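Long-range contacts in erythromycin C-12 hydroxylase (Saccharopolyspora erythraea, PDB 2JJN), which hydroxylates the macrolactone ring of erythromycin D at C-12 to give erythromycin C, as a heme-dependent cytochrome P450 monooxygenase: residues 99-104 and 217-222; 82-87 and 231-236; 121-126 and 367-372. The protein carries 2 engineered substitutions. All coordinates share one frame; numbering follows the deposited sequence.

Contact 1: 99-104 and 217-222. With HEM (protoporphyrin IX containing Fe), chain B; SO4 (sulfate ion), chain F.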
loop_
_atom_site.group_PDB
_atom_site.type_symbol
_atom_site.label_atom_id
_atom_site.label_comp_id
_atom_site.label_asym_id
_atom_site.label_seq_id
_atom_site.Cartn_x
_atom_site.Cartn_y
_atom_site.Cartn_z
ATOM N N ARG A 99 15.706 -10.225 -2.930
ATOM C CA ARG A 99 14.947 -9.555 -3.958
ATOM C C ARG A 99 15.203 -10.193 -5.329
ATOM O O ARG A 99 14.277 -10.363 -6.111
ATOM C CB ARG A 99 15.271 -8.037 -3.966
ATOM C CG ARG A 99 14.539 -7.305 -5.049
ATOM C CD ARG A 99 13.452 -6.435 -4.513
ATOM N NE ARG A 99 12.787 -5.677 -5.590
ATOM C CZ ARG A 99 12.073 -4.565 -5.392
ATOM N NH1 ARG A 99 11.916 -4.073 -4.174
ATOM N NH2 ARG A 99 11.532 -3.937 -6.433
ATOM N N LYS A 100 16.441 -10.602 -5.586
ATOM C CA LYS A 100 16.732 -11.262 -6.853
ATOM C C LYS A 100 15.967 -12.556 -6.992
ATOM O O LYS A 100 15.428 -12.858 -8.062
ATOM C CB LYS A 100 18.216 -11.557 -6.963
ATOM C CG LYS A 100 19.021 -10.349 -7.350
ATOM C CD LYS A 100 20.494 -10.715 -7.331
ATOM C CE LYS A 100 21.310 -9.493 -7.664
ATOM N NZ LYS A 100 22.727 -9.778 -7.315
ATOM N N VAL A 101 15.966 -13.340 -5.911
ATOM C CA VAL A 101 15.272 -14.621 -5.953
ATOM C C VAL A 101 13.779 -14.398 -6.222
ATOM O O VAL A 101 13.183 -15.009 -7.140
ATOM C CB VAL A 101 15.438 -15.382 -4.632
ATOM C CG1 VAL A 101 14.559 -16.621 -4.646
ATOM C CG2 VAL A 101 16.893 -15.805 -4.418
ATOM N N VAL A 102 13.136 -13.560 -5.420
ATOM C CA VAL A 102 11.693 -13.404 -5.617
ATOM C C VAL A 102 11.329 -12.773 -6.962
ATOM O O VAL A 102 10.316 -13.139 -7.588
ATOM C CB VAL A 102 11.000 -12.707 -4.435
ATOM C CG1 VAL A 102 11.243 -13.479 -3.159
ATOM C CG2 VAL A 102 11.441 -11.230 -4.276
ATOM N N SER A 103 12.154 -11.851 -7.438
ATOM C CA SER A 103 11.930 -11.186 -8.729
ATOM C C SER A 103 11.983 -12.199 -9.862
ATOM O O SER A 103 11.289 -12.034 -10.865
ATOM C CB SER A 103 12.969 -10.073 -8.948
ATOM O OG SER A 103 12.948 -9.543 -10.274
ATOM N N SER A 104 12.809 -13.245 -9.711
ATOM C CA SER A 104 12.931 -14.257 -10.761
ATOM C C SER A 104 11.637 -15.088 -10.885
ATOM O O SER A 104 11.360 -15.704 -11.904
ATOM C CB SER A 104 14.159 -15.139 -10.508
ATOM O OG SER A 104 13.903 -16.065 -9.450
ATOM N N VAL A 217 9.185 -21.462 -4.935
ATOM C CA VAL A 217 9.895 -22.654 -4.406
ATOM C C VAL A 217 10.999 -23.120 -5.357
ATOM O O VAL A 217 12.066 -23.634 -4.927
ATOM C CB VAL A 217 8.891 -23.771 -3.996
ATOM C CG1 VAL A 217 9.568 -25.140 -3.942
ATOM C CG2 VAL A 217 8.164 -23.355 -2.682
ATOM N N LEU A 218 10.740 -22.979 -6.659
ATOM C CA LEU A 218 11.745 -23.445 -7.626
ATOM C C LEU A 218 12.836 -22.408 -7.949
ATOM O O LEU A 218 13.856 -22.757 -8.550
ATOM C CB LEU A 218 11.062 -23.918 -8.908
ATOM C CG LEU A 218 10.159 -25.125 -8.784
ATOM C CD1 LEU A 218 9.492 -25.310 -10.161
ATOM C CD2 LEU A 218 10.974 -26.332 -8.415
ATOM N N ALA A 219 12.629 -21.149 -7.527
ATOM C CA ALA A 219 13.570 -20.069 -7.829
ATOM C C ALA A 219 14.924 -20.294 -7.161
ATOM O O ALA A 219 15.026 -20.796 -6.013
ATOM C CB ALA A 219 12.995 -18.719 -7.345
ATOM N N GLU A 220 15.977 -19.934 -7.881
ATOM C CA GLU A 220 17.294 -19.972 -7.292
ATOM C C GLU A 220 18.194 -19.034 -8.042
ATOM O O GLU A 220 18.252 -19.115 -9.273
ATOM C CB GLU A 220 17.875 -21.352 -7.397
ATOM C CG GLU A 220 19.168 -21.414 -6.648
ATOM C CD GLU A 220 19.675 -22.820 -6.458
ATOM O OE1 GLU A 220 20.819 -23.070 -6.887
ATOM O OE2 GLU A 220 18.932 -23.655 -5.899
ATOM N N VAL A 221 18.856 -18.146 -7.307
ATOM C CA VAL A 221 19.763 -17.170 -7.907
ATOM C C VAL A 221 21.016 -17.183 -7.076
ATOM O O VAL A 221 20.964 -17.062 -5.852
ATOM C CB VAL A 221 19.114 -15.751 -7.952
ATOM C CG1 VAL A 221 20.088 -14.755 -8.589
ATOM C CG2 VAL A 221 17.816 -15.806 -8.732
ATOM N N ASP A 222 22.160 -17.389 -7.735
ATOM C CA ASP A 222 23.440 -17.499 -7.051
ATOM C C ASP A 222 23.430 -18.570 -5.974
ATOM O O ASP A 222 24.099 -18.433 -4.942
ATOM C CB ASP A 222 23.842 -16.150 -6.478
ATOM C CG ASP A 222 24.004 -15.088 -7.553
ATOM O OD1 ASP A 222 24.346 -15.460 -8.702
ATOM O OD2 ASP A 222 23.754 -13.900 -7.257
HETATM C CHA HEM B . 7.131 -2.226 -1.029
HETATM C CHB HEM B . 3.462 0.947 -1.564
HETATM C CHC HEM B . 0.970 -2.398 -4.031
HETATM C CHD HEM B . 4.251 -5.773 -2.802
HETATM C C1A HEM B . 6.355 -1.085 -1.042
HETATM C C2A HEM B . 6.767 0.203 -0.471
HETATM C C3A HEM B . 5.757 1.068 -0.603
HETATM C C4A HEM B . 4.664 0.373 -1.253
HETATM C CMA HEM B . 5.714 2.536 -0.125
HETATM C CAA HEM B . 8.145 0.509 0.143
HETATM C CBA HEM B . 8.226 0.061 1.591
HETATM C CGA HEM B . 9.479 0.589 2.293
HETATM O O1A HEM B . 10.304 1.296 1.648
HETATM O O2A HEM B . 9.643 0.236 3.504
HETATM C C1B HEM B . 2.464 0.304 -2.298
HETATM C C2B HEM B . 1.258 0.931 -2.776
HETATM C C3B HEM B . 0.563 0.002 -3.473
HETATM C C4B HEM B . 1.353 -1.222 -3.422
HETATM C CMB HEM B . 0.971 2.415 -2.467
HETATM C CAB HEM B . -0.805 0.075 -4.179
HETATM C CBB HEM B . -1.179 1.176 -4.746
HETATM C C1C HEM B . 1.639 -3.597 -3.909
HETATM C C2C HEM B . 1.201 -4.858 -4.485
HETATM C C3C HEM B . 2.110 -5.796 -4.143
HETATM C C4C HEM B . 3.159 -5.147 -3.354
HETATM C CMC HEM B . -0.094 -4.992 -5.331
HETATM C CAC HEM B . 2.121 -7.307 -4.446
HETATM C CBC HEM B . 1.734 -7.816 -5.615
HETATM C C1D HEM B . 5.275 -5.102 -2.205
HETATM C C2D HEM B . 6.435 -5.760 -1.695
HETATM C C3D HEM B . 7.326 -4.680 -1.173
HETATM C C4D HEM B . 6.623 -3.451 -1.397
HETATM C CMD HEM B . 6.724 -7.291 -1.682
HETATM C CAD HEM B . 8.700 -4.832 -0.497
HETATM C CBD HEM B . 9.843 -4.706 -1.522
HETATM C CGD HEM B . 11.167 -4.740 -0.822
HETATM O O1D HEM B . 11.231 -4.603 0.412
HETATM O O2D HEM B . 12.180 -4.910 -1.532
HETATM N NA HEM B . 5.051 -0.941 -1.545
HETATM N NB HEM B . 2.495 -1.039 -2.663
HETATM N NC HEM B . 2.811 -3.839 -3.219
HETATM N ND HEM B . 5.415 -3.712 -2.014
HETATM FE FE HEM B . 4.009 -2.327 -2.494
HETATM S S SO4 F . 13.113 -5.963 -9.322
HETATM O O1 SO4 F . 11.851 -5.281 -9.009
HETATM O O2 SO4 F . 13.580 -6.735 -8.178
HETATM O O3 SO4 F . 14.148 -4.994 -9.634
HETATM O O4 SO4 F . 12.868 -6.813 -10.488
HETATM O O HOH W 1 15.266 -18.400 -10.339
HETATM O O HOH W 2 3.049 -2.716 -0.535
#

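Contact 2: 82-87 and 231-236. With HEM (protoporphyrin IX containing Fe), chain B.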
loop_
_atom_site.group_PDB
_atom_site.type_symbol
_atom_site.label_atom_id
_atom_site.label_comp_id
_atom_site.label_asym_id
_atom_site.label_seq_id
_atom_site.Cartn_x
_atom_site.Cartn_y
_atom_site.Cartn_z
ATOM N N PRO A 82 14.249 -10.732 13.586
ATOM C CA PRO A 82 13.874 -10.679 12.157
ATOM C C PRO A 82 13.048 -11.896 11.727
ATOM O O PRO A 82 13.267 -12.997 12.255
ATOM C CB PRO A 82 15.223 -10.725 11.437
ATOM C CG PRO A 82 16.219 -10.263 12.420
ATOM C CD PRO A 82 15.716 -10.717 13.760
ATOM N N THR A 83 12.116 -11.696 10.791
ATOM C CA THR A 83 11.320 -12.785 10.223
ATOM C C THR A 83 11.872 -13.187 8.831
ATOM O O THR A 83 11.774 -12.407 7.871
ATOM C CB THR A 83 9.862 -12.331 10.035
ATOM O OG1 THR A 83 9.346 -11.870 11.299
ATOM C CG2 THR A 83 8.995 -13.453 9.503
ATOM N N PRO A 84 12.397 -14.417 8.697
ATOM C CA PRO A 84 12.959 -14.825 7.403
ATOM C C PRO A 84 11.995 -14.618 6.244
ATOM O O PRO A 84 10.832 -15.007 6.337
ATOM C CB PRO A 84 13.171 -16.330 7.584
ATOM C CG PRO A 84 13.452 -16.462 9.066
ATOM C CD PRO A 84 12.502 -15.491 9.709
ATOM N N GLY A 85 12.470 -14.030 5.152
ATOM C CA GLY A 85 11.601 -13.883 3.984
ATOM C C GLY A 85 10.797 -12.591 3.933
ATOM O O GLY A 85 10.202 -12.283 2.912
ATOM N N MET A 86 10.706 -11.883 5.065
ATOM C CA MET A 86 9.936 -10.613 5.099
ATOM C C MET A 86 10.794 -9.515 4.509
ATOM O O MET A 86 11.490 -8.776 5.223
ATOM C CB MET A 86 9.587 -10.234 6.533
ATOM C CG MET A 86 8.462 -11.036 7.090
ATOM S SD MET A 86 6.954 -10.733 6.154
ATOM C CE MET A 86 5.816 -11.728 7.139
ATOM N N ILE A 87 10.769 -9.452 3.190
ATOM C CA ILE A 87 11.741 -8.692 2.444
ATOM C C ILE A 87 11.777 -7.181 2.825
ATOM O O ILE A 87 12.847 -6.543 2.788
ATOM C CB ILE A 87 11.442 -8.856 0.892
ATOM C CG1 ILE A 87 12.550 -8.278 0.048
ATOM C CG2 ILE A 87 10.078 -8.371 0.560
ATOM C CD1 ILE A 87 12.269 -8.579 -1.435
ATOM N N ALA A 231 9.546 -18.577 1.874
ATOM C CA ALA A 231 8.556 -18.431 0.806
ATOM C C ALA A 231 7.185 -18.052 1.368
ATOM O O ALA A 231 6.458 -17.279 0.774
ATOM C CB ALA A 231 8.474 -19.735 -0.033
ATOM N N ALA A 232 6.838 -18.663 2.499
ATOM C CA ALA A 232 5.540 -18.385 3.137
ATOM C C ALA A 232 5.477 -16.964 3.669
ATOM O O ALA A 232 4.438 -16.267 3.506
ATOM C CB ALA A 232 5.304 -19.384 4.275
ATOM N N ASN A 233 6.558 -16.527 4.296
ATOM C CA ASN A 233 6.596 -15.141 4.793
ATOM C C ASN A 233 6.579 -14.146 3.661
ATOM O O ASN A 233 5.842 -13.134 3.696
ATOM C CB ASN A 233 7.792 -14.938 5.676
ATOM C CG ASN A 233 7.577 -15.514 7.100
ATOM O OD1 ASN A 233 6.508 -15.323 7.686
ATOM N ND2 ASN A 233 8.585 -16.142 7.656
ATOM N N PHE A 234 7.361 -14.410 2.636
ATOM C CA PHE A 234 7.305 -13.526 1.468
ATOM C C PHE A 234 5.911 -13.517 0.840
ATOM O O PHE A 234 5.365 -12.446 0.497
ATOM C CB PHE A 234 8.353 -13.883 0.441
ATOM C CG PHE A 234 8.206 -13.053 -0.815
ATOM C CD1 PHE A 234 8.600 -11.721 -0.808
ATOM C CD2 PHE A 234 7.573 -13.565 -1.956
ATOM C CE1 PHE A 234 8.431 -10.936 -1.907
ATOM C CE2 PHE A 234 7.396 -12.785 -3.078
ATOM C CZ PHE A 234 7.821 -11.406 -3.048
ATOM N N SER A 235 5.292 -14.698 0.706
ATOM C CA SER A 235 3.945 -14.769 0.156
ATOM C C SER A 235 2.934 -14.031 1.023
ATOM O O SER A 235 2.008 -13.470 0.488
ATOM C CB SER A 235 3.469 -16.212 -0.048
ATOM O OG SER A 235 4.305 -16.885 -1.015
ATOM N N THR A 236 3.138 -14.050 2.345
ATOM C CA THR A 236 2.286 -13.314 3.307
ATOM C C THR A 236 2.371 -11.801 3.012
ATOM O O THR A 236 1.338 -11.122 2.905
ATOM C CB THR A 236 2.718 -13.543 4.778
ATOM O OG1 THR A 236 2.648 -14.922 5.117
ATOM C CG2 THR A 236 1.877 -12.688 5.796
HETATM C CHA HEM B . 7.131 -2.226 -1.029
HETATM C CHB HEM B . 3.462 0.947 -1.564
HETATM C CHC HEM B . 0.970 -2.398 -4.031
HETATM C CHD HEM B . 4.251 -5.773 -2.802
HETATM C C1A HEM B . 6.355 -1.085 -1.042
HETATM C C2A HEM B . 6.767 0.203 -0.471
HETATM C C3A HEM B . 5.757 1.068 -0.603
HETATM C C4A HEM B . 4.664 0.373 -1.253
HETATM C CMA HEM B . 5.714 2.536 -0.125
HETATM C CAA HEM B . 8.145 0.509 0.143
HETATM C CBA HEM B . 8.226 0.061 1.591
HETATM C CGA HEM B . 9.479 0.589 2.293
HETATM O O1A HEM B . 10.304 1.296 1.648
HETATM O O2A HEM B . 9.643 0.236 3.504
HETATM C C1B HEM B . 2.464 0.304 -2.298
HETATM C C2B HEM B . 1.258 0.931 -2.776
HETATM C C3B HEM B . 0.563 0.002 -3.473
HETATM C C4B HEM B . 1.353 -1.222 -3.422
HETATM C CMB HEM B . 0.971 2.415 -2.467
HETATM C CAB HEM B . -0.805 0.075 -4.179
HETATM C CBB HEM B . -1.179 1.176 -4.746
HETATM C C1C HEM B . 1.639 -3.597 -3.909
HETATM C C2C HEM B . 1.201 -4.858 -4.485
HETATM C C3C HEM B . 2.110 -5.796 -4.143
HETATM C C4C HEM B . 3.159 -5.147 -3.354
HETATM C CMC HEM B . -0.094 -4.992 -5.331
HETATM C CAC HEM B . 2.121 -7.307 -4.446
HETATM C CBC HEM B . 1.734 -7.816 -5.615
HETATM C C1D HEM B . 5.275 -5.102 -2.205
HETATM C C2D HEM B . 6.435 -5.760 -1.695
HETATM C C3D HEM B . 7.326 -4.680 -1.173
HETATM C C4D HEM B . 6.623 -3.451 -1.397
HETATM C CMD HEM B . 6.724 -7.291 -1.682
HETATM C CAD HEM B . 8.700 -4.832 -0.497
HETATM C CBD HEM B . 9.843 -4.706 -1.522
HETATM C CGD HEM B . 11.167 -4.740 -0.822
HETATM O O1D HEM B . 11.231 -4.603 0.412
HETATM O O2D HEM B . 12.180 -4.910 -1.532
HETATM N NA HEM B . 5.051 -0.941 -1.545
HETATM N NB HEM B . 2.495 -1.039 -2.663
HETATM N NC HEM B . 2.811 -3.839 -3.219
HETATM N ND HEM B . 5.415 -3.712 -2.014
HETATM FE FE HEM B . 4.009 -2.327 -2.494
HETATM O O HOH W 2 3.049 -2.716 -0.535
#

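Contact 3: 121-126 and 367-372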
loop_
_atom_site.group_PDB
_atom_site.type_symbol
_atom_site.label_atom_id
_atom_site.label_comp_id
_atom_site.label_asym_id
_atom_site.label_seq_id
_atom_site.Cartn_x
_atom_site.Cartn_y
_atom_site.Cartn_z
ATOM N N VAL A 121 -13.169 -10.469 -13.276
ATOM C CA VAL A 121 -13.621 -10.373 -11.883
ATOM C C VAL A 121 -14.267 -9.029 -11.628
ATOM O O VAL A 121 -15.349 -8.957 -11.063
ATOM C CB VAL A 121 -12.399 -10.581 -10.927
ATOM C CG1 VAL A 121 -12.782 -10.214 -9.478
ATOM C CG2 VAL A 121 -11.897 -12.026 -11.017
ATOM N N THR A 122 -13.637 -7.945 -12.082
ATOM C CA THR A 122 -14.177 -6.588 -11.853
ATOM C C THR A 122 -15.532 -6.415 -12.499
ATOM O O THR A 122 -16.499 -5.972 -11.859
ATOM C CB THR A 122 -13.209 -5.572 -12.413
ATOM O OG1 THR A 122 -11.981 -5.621 -11.652
ATOM C CG2 THR A 122 -13.767 -4.165 -12.326
ATOM N N ARG A 123 -15.628 -6.827 -13.752
ATOM C CA ARG A 123 -16.881 -6.637 -14.505
ATOM C C ARG A 123 -18.016 -7.441 -13.897
ATOM O O ARG A 123 -19.162 -6.945 -13.785
ATOM C CB ARG A 123 -16.680 -7.053 -15.958
ATOM C CG ARG A 123 -17.844 -6.618 -16.829
ATOM C CD ARG A 123 -17.505 -6.732 -18.292
ATOM N NE ARG A 123 -16.492 -5.764 -18.700
ATOM C CZ ARG A 123 -16.000 -5.670 -19.944
ATOM N NH1 ARG A 123 -16.453 -6.494 -20.898
ATOM N NH2 ARG A 123 -15.050 -4.801 -20.269
ATOM N N SER A 124 -17.722 -8.672 -13.463
ATOM C CA SER A 124 -18.760 -9.497 -12.831
ATOM C C SER A 124 -19.195 -8.998 -11.485
ATOM O O SER A 124 -20.397 -9.004 -11.194
ATOM C CB SER A 124 -18.257 -10.918 -12.719
ATOM O OG SER A 124 -18.228 -11.518 -14.011
ATOM N N LEU A 125 -18.241 -8.512 -10.699
ATOM C CA LEU A 125 -18.622 -8.003 -9.377
ATOM C C LEU A 125 -19.496 -6.750 -9.528
ATOM O O LEU A 125 -20.480 -6.566 -8.817
ATOM C CB LEU A 125 -17.373 -7.670 -8.563
ATOM C CG LEU A 125 -16.528 -8.899 -8.144
ATOM C CD1 LEU A 125 -15.286 -8.359 -7.448
ATOM C CD2 LEU A 125 -17.308 -9.813 -7.212
ATOM N N LEU A 126 -19.106 -5.844 -10.420
ATOM C CA LEU A 126 -19.893 -4.595 -10.576
ATOM C C LEU A 126 -21.266 -4.860 -11.211
ATOM O O LEU A 126 -22.234 -4.175 -10.880
ATOM C CB LEU A 126 -19.121 -3.591 -11.443
ATOM C CG LEU A 126 -17.885 -2.973 -10.746
ATOM C CD1 LEU A 126 -17.203 -2.077 -11.727
ATOM C CD2 LEU A 126 -18.308 -2.240 -9.473
ATOM N N LEU A 367 -10.862 1.271 -12.670
ATOM C CA LEU A 367 -11.456 2.541 -13.057
ATOM C C LEU A 367 -12.083 2.482 -14.476
ATOM O O LEU A 367 -13.199 3.025 -14.692
ATOM C CB LEU A 367 -10.436 3.663 -12.949
ATOM C CG LEU A 367 -10.966 5.077 -13.259
ATOM C CD1 LEU A 367 -12.146 5.377 -12.354
ATOM C CD2 LEU A 367 -9.847 6.112 -13.009
ATOM N N GLU A 368 -11.408 1.777 -15.382
ATOM C CA GLU A 368 -12.002 1.564 -16.701
ATOM C C GLU A 368 -13.385 0.962 -16.602
ATOM O O GLU A 368 -14.310 1.371 -17.322
ATOM C CB GLU A 368 -11.115 0.657 -17.542
ATOM C CG GLU A 368 -9.817 1.356 -18.019
ATOM C CD GLU A 368 -8.878 0.363 -18.717
ATOM O OE1 GLU A 368 -9.108 -0.871 -18.646
ATOM O OE2 GLU A 368 -7.864 0.807 -19.316
ATOM N N GLU A 369 -13.524 -0.049 -15.731
ATOM C CA GLU A 369 -14.782 -0.797 -15.654
ATOM C C GLU A 369 -15.866 -0.016 -14.934
ATOM O O GLU A 369 -17.052 -0.123 -15.271
ATOM C CB GLU A 369 -14.529 -2.147 -14.975
ATOM C CG GLU A 369 -13.648 -3.041 -15.805
ATOM C CD GLU A 369 -14.334 -3.462 -17.098
ATOM O OE1 GLU A 369 -15.522 -3.822 -16.996
ATOM O OE2 GLU A 369 -13.708 -3.385 -18.178
ATOM N N ILE A 370 -15.465 0.799 -13.944
ATOM C CA ILE A 370 -16.421 1.662 -13.258
ATOM C C ILE A 370 -17.006 2.612 -14.286
ATOM O O ILE A 370 -18.232 2.829 -14.335
ATOM C CB ILE A 370 -15.745 2.412 -12.113
ATOM C CG1 ILE A 370 -15.454 1.412 -10.973
ATOM C CG2 ILE A 370 -16.607 3.598 -11.641
ATOM C CD1 ILE A 370 -14.547 2.005 -9.877
ATOM N N ILE A 371 -16.114 3.205 -15.081
ATOM C CA ILE A 371 -16.586 4.233 -16.031
ATOM C C ILE A 371 -17.403 3.551 -17.144
ATOM O O ILE A 371 -18.445 4.087 -17.581
ATOM C CB ILE A 371 -15.385 4.992 -16.588
ATOM C CG1 ILE A 371 -14.846 5.907 -15.493
ATOM C CG2 ILE A 371 -15.783 5.838 -17.797
ATOM C CD1 ILE A 371 -13.475 6.553 -15.867
ATOM N N ALA A 372 -16.959 2.373 -17.610
ATOM C CA ALA A 372 -17.685 1.668 -18.664
ATOM C C ALA A 372 -19.119 1.377 -18.261
ATOM O O ALA A 372 -20.059 1.517 -19.060
ATOM C CB ALA A 372 -16.954 0.342 -19.051
#

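Contact 1: 99-104 and 217-222
Ala219, the first residue beyond helix 212-218, presses its methyl against helix 94-105: its CB lies 3.8 Å from Val101 CG1 and also touches Val101 O and Ser104 OG. That hydroxyl is folded back on its own helix, with OG lodged between backbone N and carbonyl carbon (chi1 76°), and donates to Val101 O at 2.6 Å, so the methyl meets an oxygen already engaged. Glu220 has its CB directed away from the helix, but its backbone N donates to water 1 at 3.0 Å, and the same water donates to Ser104 OG at 2.8 Å, bridging loop and helix. Val221 is the most deeply covered residue of the loop. Its CG1 meets Lys100 CB, its CG2 rests 3.9 Å from Val101 CA and near Lys100 O, and the side chains of Val101 and Val221 pass one another in opposing senses. Asp222 closes the run with OD2 4.2 Å from Lys100 NZ, an attraction of unlike charges beyond salt-bridge distance. The same helix carries Arg99, which grips a sulfate ion, probably from the crystallisation liquor, through NE and NH2; Ser103 OG also donates to it. Arg99 NH1 donates to Phe352 O and, at 2.8 Å, to HEM O2D. With His95 one turn earlier, this arginine forms the propionate-binding pair of the P450 C helix, against which the loop after helix 212-218 is packed.

Contact 2: 82-87 and 231-236
Gly85 meets helix 228-259 with bare backbone, its CA only 5.0 Å from Phe234 CA, in the third position of a type II beta turn from Thr83 to Met86. Here the B-C loop of the P450 fold lies against the long distal helix. Positive phi suits glycine at this corner, and the lack of a side chain lets the turn settle close to Asn233 CB. The carbonyl of the turn's central peptide, Pro84 O, takes a hydrogen bond of 2.8 Å from Asn233 ND2; the donor lies in the carbonyl plane, whereas Pro84 O is 26° out of the amide plane and the N-H...O angle is a bent 134°. Thr83 lies roughly perpendicular to the Asn233 side chain and sets its CG2 3.3 Å from Asn233 ND2. From the other end of the turn comes Met86, the centre of an inverse gamma turn. A bend at chi2 (-63°) brings its SD to 3.6 Å from Asn233 O, with CE beside Asn233 OD1 and, more loosely, Thr236 CG2. Thr236 OG1 is engaged within its own helix by Ala232 O and, outside it, by Thr194 OG1 of helix 180-206. Phe234 offers its ring edge to the loop: Gly85 O lies near the ring plane, and Ile87 CG2 approaches in plane, 3.9 Å from CD1. The two side chains lie alongside each other, both reaching the heme; Ile87 directly precedes the substrate-binding His88 and Glu89 in the chain. Phe234 CE1 reaches HEM CMD at 4.0 Å, and Ile87 CD1 stands 3.7 Å from the propionate oxygen HEM O2D.

Contact 3: 121-126 and 367-372
The 121-126 and 367-372 helical segments run in broadly the same direction, crossing at -38° with their axes 9.6 Å apart at closest approach, and the backbones draw nearest at Arg123 and Glu369, whose CA atoms are 6.3 Å apart. This pair carries the polar half of the contact. Arg123 takes hold of the carboxylate side-on, with two nearly straight bonds: NE donates to Glu369 OE1 at 2.8 Å and NH2 to Glu369 OE2 at 2.9 Å. Both oxygens lie near the guanidinium plane and both are met on their syn sides, OE2 through its syn lone pair and OE1 from somewhat out of the carboxylate plane; the planes of the two groups are 28° apart. The glutamate chain, bent at chi2 (-66°), folds back to offer both oxygens to the arginine. A second arginine, Arg119, one turn earlier on the same helix as Arg123, also forms a salt bridge to Glu369 OE2. These bonds would fix the rotation of the carboxylate, and the two positive partners probably keep it ionised. Beside the ion pair the contact is apolar. Thr122 puts its CG2 branch against the aliphatic stem of Glu369, 3.4 Å from CB, while its OG1 bonds to Ile118 O within its own helix. Leu126, a turn further on, places CD1 4.0 Å from Ile370 CG1 and over the Glu369 backbone. Away from the annotated sites, the pair joins the D and L helices of the P450 fold. Helix 142-152 packs on Val121 and Thr122, helix 228-259 on Leu367 and Ile370, and helices 262-269 and 274-284 on Leu367 and Ile371; strands 132-134 and 378-379, which follow the two helices, flank strand 400-402 in one antiparallel sheet.

From the N terminus, the chain first passes residues 82-87, then helix 94-105, then helix 115-127, before any of the three loops is closed. Contact 1 closes first, when residues 217-222 return to helix 94-105. Contact 2 closes soon after at 231-236, so contact 1 is nested within its loop. The two touch, Val102 of helix 94-105 packing on Phe234, and both reach the heme, tying the B-C loop, helix 94-105 and the start of helix 228-259 together there. Contact 3 opens inside both loops and closes only at 367-372, crossing each; it joins helix 115-127 to helix 356-374, well away from the other two.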